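PDB 4RY8: periplasmic binding protein from Thermotoga lettingae TMO, which binds 5-methylthioribose and probably serves as the solute-binding component of a transporter for this sugar. Local coordinates for residues L20-G25 and E50-G55; E31-G36 and Y256-L261; V99-L104 and V111-Q116. All blocks are in the same frame, centred on the assembly; numbering follows the deposited sequence. Where two conformers were deposited one is given.

Interaction 1 of 3, residues L20-G25 and E50-G55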
loop_
_atom_site.group_PDB
_atom_site.type_symbol
_atom_site.label_atom_id
_atom_site.label_comp_id
_atom_site.label_asym_id
_atom_site.label_seq_id
_atom_site.Cartn_x
_atom_site.Cartn_y
_atom_site.Cartn_z
ATOM N N LEU C 20 19.371 -11.768 -20.993
ATOM C CA LEU C 20 19.120 -11.078 -19.755
ATOM C C LEU C 20 20.194 -10.034 -19.652
ATOM O O LEU C 20 21.381 -10.362 -19.544
ATOM C CB LEU C 20 19.205 -12.053 -18.563
ATOM C CG LEU C 20 19.201 -11.379 -17.192
ATOM C CD1 LEU C 20 17.959 -10.507 -16.949
ATOM C CD2 LEU C 20 19.301 -12.389 -16.073
ATOM N N VAL C 21 19.795 -8.776 -19.725
ATOM C CA VAL C 21 20.742 -7.676 -19.678
ATOM C C VAL C 21 20.485 -6.911 -18.406
ATOM O O VAL C 21 19.428 -6.299 -18.253
ATOM C CB VAL C 21 20.589 -6.741 -20.894
ATOM C CG1 VAL C 21 21.567 -5.570 -20.798
ATOM C CG2 VAL C 21 20.823 -7.516 -22.162
ATOM N N ARG C 22 21.467 -6.909 -17.505
ATOM C CA ARG C 22 21.303 -6.341 -16.186
ATOM C C ARG C 22 22.183 -5.181 -15.948
ATOM O O ARG C 22 23.331 -5.235 -16.284
ATOM C CB ARG C 22 21.709 -7.360 -15.125
ATOM C CG ARG C 22 21.083 -8.738 -15.285
ATOM C CD ARG C 22 22.082 -9.775 -14.854
ATOM N NE ARG C 22 21.936 -10.039 -13.446
ATOM C CZ ARG C 22 22.893 -10.467 -12.626
ATOM N NH1 ARG C 22 24.161 -10.670 -13.004
ATOM N NH2 ARG C 22 22.552 -10.683 -11.375
ATOM N N GLU C 23 21.690 -4.192 -15.244
ATOM C CA GLU C 23 22.532 -3.071 -14.830
ATOM C C GLU C 23 23.443 -3.471 -13.680
ATOM O O GLU C 23 24.602 -3.077 -13.630
ATOM C CB GLU C 23 21.675 -1.875 -14.404
ATOM C CG GLU C 23 22.471 -0.577 -14.208
ATOM C CD GLU C 23 21.722 0.575 -13.483
ATOM O OE1 GLU C 23 20.489 0.528 -13.256
ATOM O OE2 GLU C 23 22.382 1.570 -13.117
ATOM N N VAL C 24 22.927 -4.270 -12.760
ATOM C CA VAL C 24 23.551 -4.414 -11.459
ATOM C C VAL C 24 23.490 -5.886 -11.070
ATOM O O VAL C 24 22.490 -6.535 -11.310
ATOM C CB VAL C 24 22.792 -3.540 -10.418
ATOM C CG1 VAL C 24 23.077 -3.968 -8.979
ATOM C CG2 VAL C 24 23.145 -2.075 -10.623
ATOM N N GLY C 25 24.563 -6.402 -10.498
ATOM C CA GLY C 25 24.590 -7.802 -10.083
ATOM C C GLY C 25 25.102 -8.074 -8.677
ATOM O O GLY C 25 25.175 -9.234 -8.291
ATOM N N GLU C 50 23.304 -14.037 -20.770
ATOM C CA GLU C 50 23.386 -13.144 -19.623
ATOM C C GLU C 50 24.463 -12.098 -19.918
ATOM O O GLU C 50 25.533 -12.416 -20.434
ATOM C CB GLU C 50 23.761 -13.951 -18.363
ATOM C CG GLU C 50 23.331 -15.418 -18.405
ATOM C CD GLU C 50 23.691 -16.224 -17.160
ATOM O OE1 GLU C 50 24.670 -15.868 -16.454
ATOM O OE2 GLU C 50 22.988 -17.238 -16.899
ATOM N N ALA C 51 24.185 -10.849 -19.606
ATOM C CA ALA C 51 25.205 -9.799 -19.711
ATOM C C ALA C 51 24.920 -8.834 -18.575
ATOM O O ALA C 51 23.764 -8.558 -18.274
ATOM C CB ALA C 51 25.109 -9.107 -21.050
ATOM N N THR C 52 25.948 -8.358 -17.894
ATOM C CA THR C 52 25.716 -7.501 -16.743
ATOM C C THR C 52 26.634 -6.340 -16.926
ATOM O O THR C 52 27.819 -6.524 -17.182
ATOM C CB THR C 52 25.976 -8.249 -15.409
ATOM O OG1 THR C 52 25.154 -9.432 -15.341
ATOM C CG2 THR C 52 25.730 -7.381 -14.206
ATOM N N ALA C 53 26.100 -5.144 -16.805
ATOM C CA ALA C 53 26.879 -3.932 -17.049
ATOM C C ALA C 53 27.614 -3.305 -15.844
ATOM O O ALA C 53 28.447 -2.397 -16.020
ATOM C CB ALA C 53 26.014 -2.891 -17.741
ATOM N N HIS C 54 27.309 -3.778 -14.644
ATOM C CA HIS C 54 27.886 -3.272 -13.380
ATOM C C HIS C 54 27.925 -1.759 -13.314
ATOM O O HIS C 54 28.945 -1.156 -13.012
ATOM C CB HIS C 54 29.269 -3.855 -13.177
ATOM C CG HIS C 54 29.342 -5.316 -13.489
ATOM N ND1 HIS C 54 28.790 -6.276 -12.667
ATOM C CD2 HIS C 54 29.908 -5.980 -14.524
ATOM C CE1 HIS C 54 29.023 -7.475 -13.175
ATOM N NE2 HIS C 54 29.681 -7.325 -14.311
ATOM N N GLY C 55 26.798 -1.150 -13.636
ATOM C CA GLY C 55 26.592 0.238 -13.355
ATOM C C GLY C 55 26.991 1.152 -14.503
ATOM O O GLY C 55 26.783 2.345 -14.410
HETATM O O HOH W 1 27.170 -4.713 -9.990
#
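Arg22 and Thr52 face each other on neighbouring parallel strands, and their side chains cross obliquely on one face of the sheet. The arginine sets CG anti to its carbonyl carbon (chi1 -50°) and then bends at chi2 and chi3. This course lays CD 3.1 Å from Thr52 OG1 and brings the guanidinium round to the same oxygen. There Arg22 NH1 donates to Thr52 OG1 at 2.8 Å, with the hydroxyl tilted 18° out of the guanidinium plane. Val24 O lies over one face of that group, near its rim. The methyl branch, Thr52 CG2, sits 3.8 Å from Arg22 O and lies over one face of the His54 ring, toward its rim. On the reverse side of the sheet Val21 and Ala51 turn toward helix 57-69, where both touch Phe67.

The backbone ladder fixes this pairing. Arg22 N donates to Ala51 O at 2.9 Å, while Ala53 N reaches Arg22 O at 2.8 Å. Past the strand ends, Gly55 N bonds to Glu23 O at 2.9 Å, so the two turns stay joined; the Glu23 carboxylate itself is held by Gly80 N. Strand directions only 9° apart, with helix 28-44 as the connection, identify the edge beta-alpha-beta unit of the N-terminal Rossmann-like lobe in a type I periplasmic binding protein.

Interaction 2 of 3, residues E31-G36 and Y256-L261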
loop_
_atom_site.group_PDB
_atom_site.type_symbol
_atom_site.label_atom_id
_atom_site.label_comp_id
_atom_site.label_asym_id
_atom_site.label_seq_id
_atom_site.Cartn_x
_atom_site.Cartn_y
_atom_site.Cartn_z
ATOM N N GLU C 31 21.945 -12.247 -6.935
ATOM C CA GLU C 31 22.484 -13.578 -7.265
ATOM C C GLU C 31 21.373 -14.605 -7.274
ATOM O O GLU C 31 21.369 -15.535 -8.068
ATOM C CB GLU C 31 23.580 -14.001 -6.274
ATOM C CG GLU C 31 24.782 -13.050 -6.226
ATOM C CD GLU C 31 25.668 -13.238 -4.992
ATOM O OE1 GLU C 31 25.578 -14.284 -4.330
ATOM O OE2 GLU C 31 26.475 -12.345 -4.696
ATOM N N ARG C 32 20.407 -14.420 -6.398
ATOM C CA ARG C 32 19.313 -15.377 -6.266
ATOM C C ARG C 32 18.338 -15.242 -7.432
ATOM O O ARG C 32 17.806 -16.223 -7.931
ATOM C CB ARG C 32 18.624 -15.208 -4.913
ATOM C CG ARG C 32 19.470 -15.719 -3.749
ATOM C CD ARG C 32 19.499 -17.246 -3.703
ATOM N NE ARG C 32 20.621 -17.809 -4.456
ATOM C CZ ARG C 32 20.643 -19.033 -4.971
ATOM N NH1 ARG C 32 21.713 -19.442 -5.637
ATOM N NH2 ARG C 32 19.598 -19.846 -4.829
ATOM N N TYR C 33 18.138 -14.027 -7.889
ATOM C CA TYR C 33 17.302 -13.748 -9.075
ATOM C C TYR C 33 17.898 -14.448 -10.273
ATOM O O TYR C 33 17.193 -15.147 -11.022
ATOM C CB TYR C 33 17.291 -12.251 -9.277
ATOM C CG TYR C 33 16.652 -11.716 -10.535
ATOM C CD1 TYR C 33 17.240 -11.890 -11.778
ATOM C CD2 TYR C 33 15.445 -11.011 -10.475
ATOM C CE1 TYR C 33 16.669 -11.346 -12.925
ATOM C CE2 TYR C 33 14.851 -10.503 -11.629
ATOM C CZ TYR C 33 15.475 -10.664 -12.850
ATOM O OH TYR C 33 14.894 -10.132 -13.997
ATOM N N LEU C 34 19.213 -14.272 -10.437
ATOM C CA LEU C 34 19.964 -14.943 -11.510
ATOM C C LEU C 34 19.855 -16.467 -11.422
ATOM O O LEU C 34 19.574 -17.112 -12.426
ATOM C CB LEU C 34 21.429 -14.488 -11.531
ATOM C CG LEU C 34 22.254 -15.071 -12.678
ATOM C CD1 LEU C 34 21.743 -14.485 -13.979
ATOM C CD2 LEU C 34 23.751 -14.848 -12.486
ATOM N N ALA C 35 20.033 -17.038 -10.230
ATOM C CA ALA C 35 19.842 -18.470 -10.068
ATOM C C ALA C 35 18.432 -18.886 -10.517
ATOM O O ALA C 35 18.295 -19.858 -11.251
ATOM C CB ALA C 35 20.090 -18.914 -8.631
ATOM N N GLY C 36 17.409 -18.148 -10.080
ATOM C CA GLY C 36 16.045 -18.381 -10.480
ATOM C C GLY C 36 15.823 -18.340 -11.987
ATOM O O GLY C 36 15.183 -19.212 -12.547
ATOM N N TYR C 256 14.403 -15.231 -6.265
ATOM C CA TYR C 256 14.520 -16.444 -7.082
ATOM C C TYR C 256 13.285 -16.645 -7.955
ATOM O O TYR C 256 13.395 -16.927 -9.131
ATOM C CB TYR C 256 14.719 -17.675 -6.138
ATOM C CG TYR C 256 15.061 -19.023 -6.799
ATOM C CD1 TYR C 256 16.376 -19.363 -7.123
ATOM C CD2 TYR C 256 14.061 -19.964 -7.070
ATOM C CE1 TYR C 256 16.677 -20.590 -7.722
ATOM C CE2 TYR C 256 14.356 -21.188 -7.663
ATOM C CZ TYR C 256 15.659 -21.494 -7.991
ATOM O OH TYR C 256 15.936 -22.714 -8.573
ATOM N N ALA C 257 12.108 -16.522 -7.353
ATOM C CA ALA C 257 10.830 -16.580 -8.058
ATOM C C ALA C 257 10.645 -15.343 -8.956
ATOM O O ALA C 257 9.988 -15.404 -9.976
ATOM C CB ALA C 257 9.698 -16.624 -7.063
ATOM N N VAL C 258 11.184 -14.208 -8.566
ATOM C CA VAL C 258 11.065 -13.047 -9.448
ATOM C C VAL C 258 11.864 -13.367 -10.710
ATOM O O VAL C 258 11.438 -13.059 -11.827
ATOM C CB VAL C 258 11.540 -11.748 -8.795
ATOM C CG1 VAL C 258 11.563 -10.616 -9.820
ATOM C CG2 VAL C 258 10.644 -11.388 -7.626
ATOM N N GLY C 259 13.024 -13.987 -10.537
ATOM C CA GLY C 259 13.879 -14.325 -11.658
ATOM C C GLY C 259 13.297 -15.390 -12.565
ATOM O O GLY C 259 13.371 -15.261 -13.767
ATOM N N ARG C 260 12.751 -16.459 -11.989
ATOM C CA ARG C 260 11.966 -17.394 -12.756
ATOM C C ARG C 260 10.874 -16.692 -13.543
ATOM O O ARG C 260 10.765 -16.888 -14.750
ATOM C CB ARG C 260 11.374 -18.494 -11.848
ATOM C CG ARG C 260 12.433 -19.460 -11.327
ATOM C CD ARG C 260 11.914 -20.401 -10.260
ATOM N NE ARG C 260 10.900 -21.282 -10.797
ATOM C CZ ARG C 260 11.132 -22.390 -11.491
ATOM N NH1 ARG C 260 12.376 -22.795 -11.755
ATOM N NH2 ARG C 260 10.099 -23.120 -11.917
ATOM N N LEU C 261 10.083 -15.850 -12.883
ATOM C CA LEU C 261 9.019 -15.110 -13.548
ATOM C C LEU C 261 9.529 -14.347 -14.800
ATOM O O LEU C 261 8.882 -14.319 -15.859
ATOM C CB LEU C 261 8.340 -14.127 -12.564
ATOM C CG LEU C 261 7.357 -13.130 -13.201
ATOM C CD1 LEU C 261 6.269 -13.846 -13.995
ATOM C CD2 LEU C 261 6.716 -12.220 -12.158
#
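Tyr33 and Gly36 of helix 28-44 meet Tyr256 and Gly259 of helix 255-270 in a glycine-mediated helix pair, which packs within the lobe of the periplasmic binding protein fold that carries the all-parallel sheet. The short axes approach to 6.5 Å and cross at -43°, close enough for backbone to touch backbone.

Weak CA-H...O contacts form the first group. Tyr256 CA lies 3.4 Å from Arg32 O, and Gly259 CA lies 3.5 Å from Tyr33 O. In the reverse direction Gly36 CA approaches Tyr256 O at 3.3 Å. A beta carbon on Gly36 would collide with Tyr256 O, and one on Gly259 with Tyr33 O, so both positions depend on having no side chain.

CH-pi contacts form the second group, each tyrosine covering the glycine of the partner helix. With CG anti to the backbone N (chi1 172°), Tyr33 swings its ring across the interface and puts its centroid 3.8 Å from Gly259 CA, 9° off the ring normal. The Tyr256 ring takes Gly36 CA over one face, displaced toward the rim, at 3.7 Å from the centroid.

Apolar packing is slight: Val258 CG1 meets Tyr33 CE2 obliquely at 3.8 Å, and Ala35 CB rests near Tyr256 CE1. Polar ends are held beyond the segments, Tyr256 OH by Ser39 and the Arg260 guanidinium by Glu43 and Ser39. The aliphatic part of Arg260 packs on helix 28-44, its CG just 3.0 Å from Gly36 O.

Interaction 3 of 3, residues V99-L104 and V111-Q116. With SR1 (5-S-methyl-5-thio-alpha-D-ribofuranose), chain G.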
loop_
_atom_site.group_PDB
_atom_site.type_symbol
_atom_site.label_atom_id
_atom_site.label_comp_id
_atom_site.label_asym_id
_atom_site.label_seq_id
_atom_site.Cartn_x
_atom_site.Cartn_y
_atom_site.Cartn_z
ATOM N N VAL C 99 10.421 -7.873 -25.689
ATOM C CA VAL C 99 11.085 -7.242 -24.540
ATOM C C VAL C 99 10.211 -7.260 -23.323
ATOM O O VAL C 99 9.031 -6.955 -23.405
ATOM C CB VAL C 99 11.436 -5.779 -24.860
ATOM C CG1 VAL C 99 12.147 -5.146 -23.679
ATOM C CG2 VAL C 99 12.286 -5.720 -26.115
ATOM N N VAL C 100 10.788 -7.549 -22.177
ATOM C CA VAL C 100 10.088 -7.423 -20.924
ATOM C C VAL C 100 11.070 -6.794 -20.003
ATOM O O VAL C 100 12.263 -7.003 -20.182
ATOM C CB VAL C 100 9.649 -8.819 -20.370
ATOM C CG1 VAL C 100 10.789 -9.816 -20.414
ATOM C CG2 VAL C 100 9.110 -8.716 -18.935
ATOM N N THR C 101 10.620 -6.023 -19.022
ATOM C CA THR C 101 11.533 -5.454 -18.070
ATOM C C THR C 101 11.258 -5.864 -16.653
ATOM O O THR C 101 10.135 -6.284 -16.285
ATOM C CB THR C 101 11.580 -3.916 -18.117
ATOM O OG1 THR C 101 10.381 -3.403 -17.557
ATOM C CG2 THR C 101 11.708 -3.427 -19.528
ATOM N N PHE C 102 12.320 -5.789 -15.867
ATOM C CA PHE C 102 12.264 -5.901 -14.430
ATOM C C PHE C 102 12.828 -4.605 -13.959
ATOM O O PHE C 102 13.965 -4.280 -14.299
ATOM C CB PHE C 102 13.098 -7.065 -13.891
ATOM C CG PHE C 102 13.153 -7.104 -12.378
ATOM C CD1 PHE C 102 11.983 -7.055 -11.626
ATOM C CD2 PHE C 102 14.353 -7.161 -11.711
ATOM C CE1 PHE C 102 12.027 -7.047 -10.252
ATOM C CE2 PHE C 102 14.409 -7.162 -10.316
ATOM C CZ PHE C 102 13.239 -7.094 -9.595
ATOM N N ASP C 103 12.054 -3.854 -13.198
ATOM C CA ASP C 103 12.568 -2.639 -12.574
ATOM C C ASP C 103 12.978 -1.582 -13.569
ATOM O O ASP C 103 13.949 -0.846 -13.345
ATOM C CB ASP C 103 13.724 -2.926 -11.608
ATOM C CG ASP C 103 13.255 -3.403 -10.226
ATOM O OD1 ASP C 103 12.055 -3.353 -9.929
ATOM O OD2 ASP C 103 14.126 -3.770 -9.408
ATOM N N LEU C 104 12.215 -1.466 -14.662
ATOM C CA LEU C 104 12.399 -0.292 -15.585
ATOM C C LEU C 104 11.063 0.053 -16.175
ATOM O O LEU C 104 10.410 -0.809 -16.804
ATOM C CB LEU C 104 13.340 -0.681 -16.725
ATOM C CG LEU C 104 13.565 0.398 -17.814
ATOM C CD1 LEU C 104 14.333 1.478 -17.124
ATOM C CD2 LEU C 104 14.328 -0.158 -18.985
ATOM N N VAL C 111 5.586 -3.914 -23.978
ATOM C CA VAL C 111 6.576 -4.330 -22.975
ATOM C C VAL C 111 5.991 -4.459 -21.601
ATOM O O VAL C 111 5.813 -3.464 -20.906
ATOM C CB VAL C 111 7.674 -3.264 -22.861
ATOM C CG1 VAL C 111 8.739 -3.673 -21.855
ATOM C CG2 VAL C 111 8.253 -3.008 -24.243
ATOM N N PRO C 112 5.743 -5.693 -21.167
ATOM C CA PRO C 112 5.369 -5.874 -19.808
ATOM C C PRO C 112 6.459 -5.440 -18.870
ATOM O O PRO C 112 7.663 -5.605 -19.172
ATOM C CB PRO C 112 5.116 -7.389 -19.680
ATOM C CG PRO C 112 5.145 -7.924 -21.051
ATOM C CD PRO C 112 5.862 -6.956 -21.906
ATOM N N GLU C 113 6.027 -4.879 -17.746
ATOM C CA GLU C 113 6.883 -4.466 -16.685
ATOM C C GLU C 113 6.649 -5.324 -15.423
ATOM O O GLU C 113 5.572 -5.304 -14.819
ATOM C CB GLU C 113 6.644 -3.004 -16.360
ATOM C CG GLU C 113 6.938 -2.041 -17.478
ATOM C CD GLU C 113 6.546 -0.622 -17.102
ATOM O OE1 GLU C 113 6.540 -0.288 -15.883
ATOM O OE2 GLU C 113 6.247 0.191 -18.015
ATOM N N ILE C 114 7.686 -6.068 -15.045
ATOM C CA ILE C 114 7.739 -6.818 -13.774
ATOM C C ILE C 114 8.288 -5.920 -12.666
ATOM O O ILE C 114 9.313 -5.254 -12.834
ATOM C CB ILE C 114 8.598 -8.103 -13.908
ATOM C CG1 ILE C 114 8.046 -8.986 -15.037
ATOM C CG2 ILE C 114 8.592 -8.872 -12.599
ATOM C CD1 ILE C 114 8.910 -10.169 -15.443
ATOM N N GLU C 115 7.595 -5.851 -11.541
ATOM C CA GLU C 115 8.199 -5.297 -10.348
ATOM C C GLU C 115 7.636 -5.918 -9.116
ATOM O O GLU C 115 6.676 -6.703 -9.194
ATOM C CB GLU C 115 7.960 -3.787 -10.279
ATOM C CG GLU C 115 6.500 -3.403 -10.404
ATOM C CD GLU C 115 6.252 -2.027 -9.830
ATOM O OE1 GLU C 115 6.187 -1.045 -10.616
ATOM O OE2 GLU C 115 6.155 -1.942 -8.595
ATOM N N GLN C 116 8.219 -5.549 -7.977
ATOM C CA GLN C 116 7.793 -6.116 -6.704
ATOM C C GLN C 116 6.767 -5.281 -5.965
ATOM O O GLN C 116 6.666 -5.366 -4.722
ATOM C CB GLN C 116 8.992 -6.294 -5.833
ATOM C CG GLN C 116 10.026 -7.178 -6.460
ATOM C CD GLN C 116 11.319 -7.152 -5.718
ATOM O OE1 GLN C 116 11.614 -8.040 -4.934
ATOM N NE2 GLN C 116 12.101 -6.138 -5.953
HETATM C CS SR1 G . 20.155 -0.879 -6.822
HETATM S S SR1 G . 18.414 -1.186 -7.012
HETATM C C5 SR1 G . 18.337 -2.420 -5.691
HETATM C C4 SR1 G . 16.922 -2.970 -5.528
HETATM O O4 SR1 G . 16.566 -3.505 -6.761
HETATM C C1 SR1 G . 15.876 -4.762 -6.613
HETATM O O1 SR1 G . 14.589 -4.585 -7.099
HETATM C C2 SR1 G . 15.840 -5.150 -5.143
HETATM O O2 SR1 G . 14.542 -5.173 -4.489
HETATM C C3 SR1 G . 16.759 -4.112 -4.531
HETATM O O3 SR1 G . 16.229 -3.635 -3.301
HETATM O O HOH W 2 9.728 -3.283 -14.931
HETATM O O HOH W 3 10.837 -4.312 -7.772
#
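Ile114 fills the apolar centre between Val100 and Phe102, on the face of the parallel sheet that helix 255-270 covers in this periplasmic binding protein lobe. Its CD1 meets Val100 CG2 obliquely at 3.8 Å, whereas its CG2 approaches Phe102 CD1 at 4.0 Å, with the two side chains at about a right angle. Leu261 and Ala262 close over the isoleucine. On the other face Thr101 CG2 packs across Val111 CG1.

Three backbone bonds tie the strands: Thr101 N to Pro112 O, Ile114 N to Thr101 O and Asp103 N to Ile114 O. The next shell is polar and buried. Placed between the backbone N and carbonyl carbon (chi1 73°), Thr101 OG1 donates to a lone pair of Leu104 O at 2.7 Å and accepts from water 2, also at 2.7 Å. That water donates to Ile114 O as well and accepts from Leu104 N. A valine in place of Thr101 would probably leave Leu104 O and water 2 without their shared mate and let the turn after the strand shift.

Farther out, Glu113 is paired with Lys277 and Glu115 is held by Asp118 N, and both also form salt bridges with Arg163 of the second subunit. At the sugar, the Asp103 carboxylate carbon stands over the centre of the Phe102 ring, and water 3 donates to Asp103 OD1 while accepting from Gln116 N and NE2. Thr253 holds Gln116 OE1, which probably helps fix the amide's rotation, and Gln116 NE2 donates to ligand O2 at 3.0 Å (158°). Ligand O1 gives a very short bond, 2.5 Å, to Asp103 OD2.

Interactions 1 and 3 belong to the same parallel sheet but do not touch, their nearest atoms being about 7 Å apart. Interaction 2 packs against both. Leu34 CD1 of helix 28-44 meets Leu20 CD2 of interaction 1 at 3.8 Å. Toward interaction 3, Tyr33 CE2 lies 3.4 Å from Phe102 CD2, and Val258 CG1 lies 3.6 Å from Phe102 CE1, so both helices press on a ring that lines the sugar pocket. Interaction 3 alone supplies direct hydrogen bonds to 5-methylthioribose. The side chain of Val24 in interaction 1 is about 5 Å from the bound sugar. That of Val258 in interaction 2 is about 7 Å from it. His79, Arg153 and Asp231 complete the polar grip.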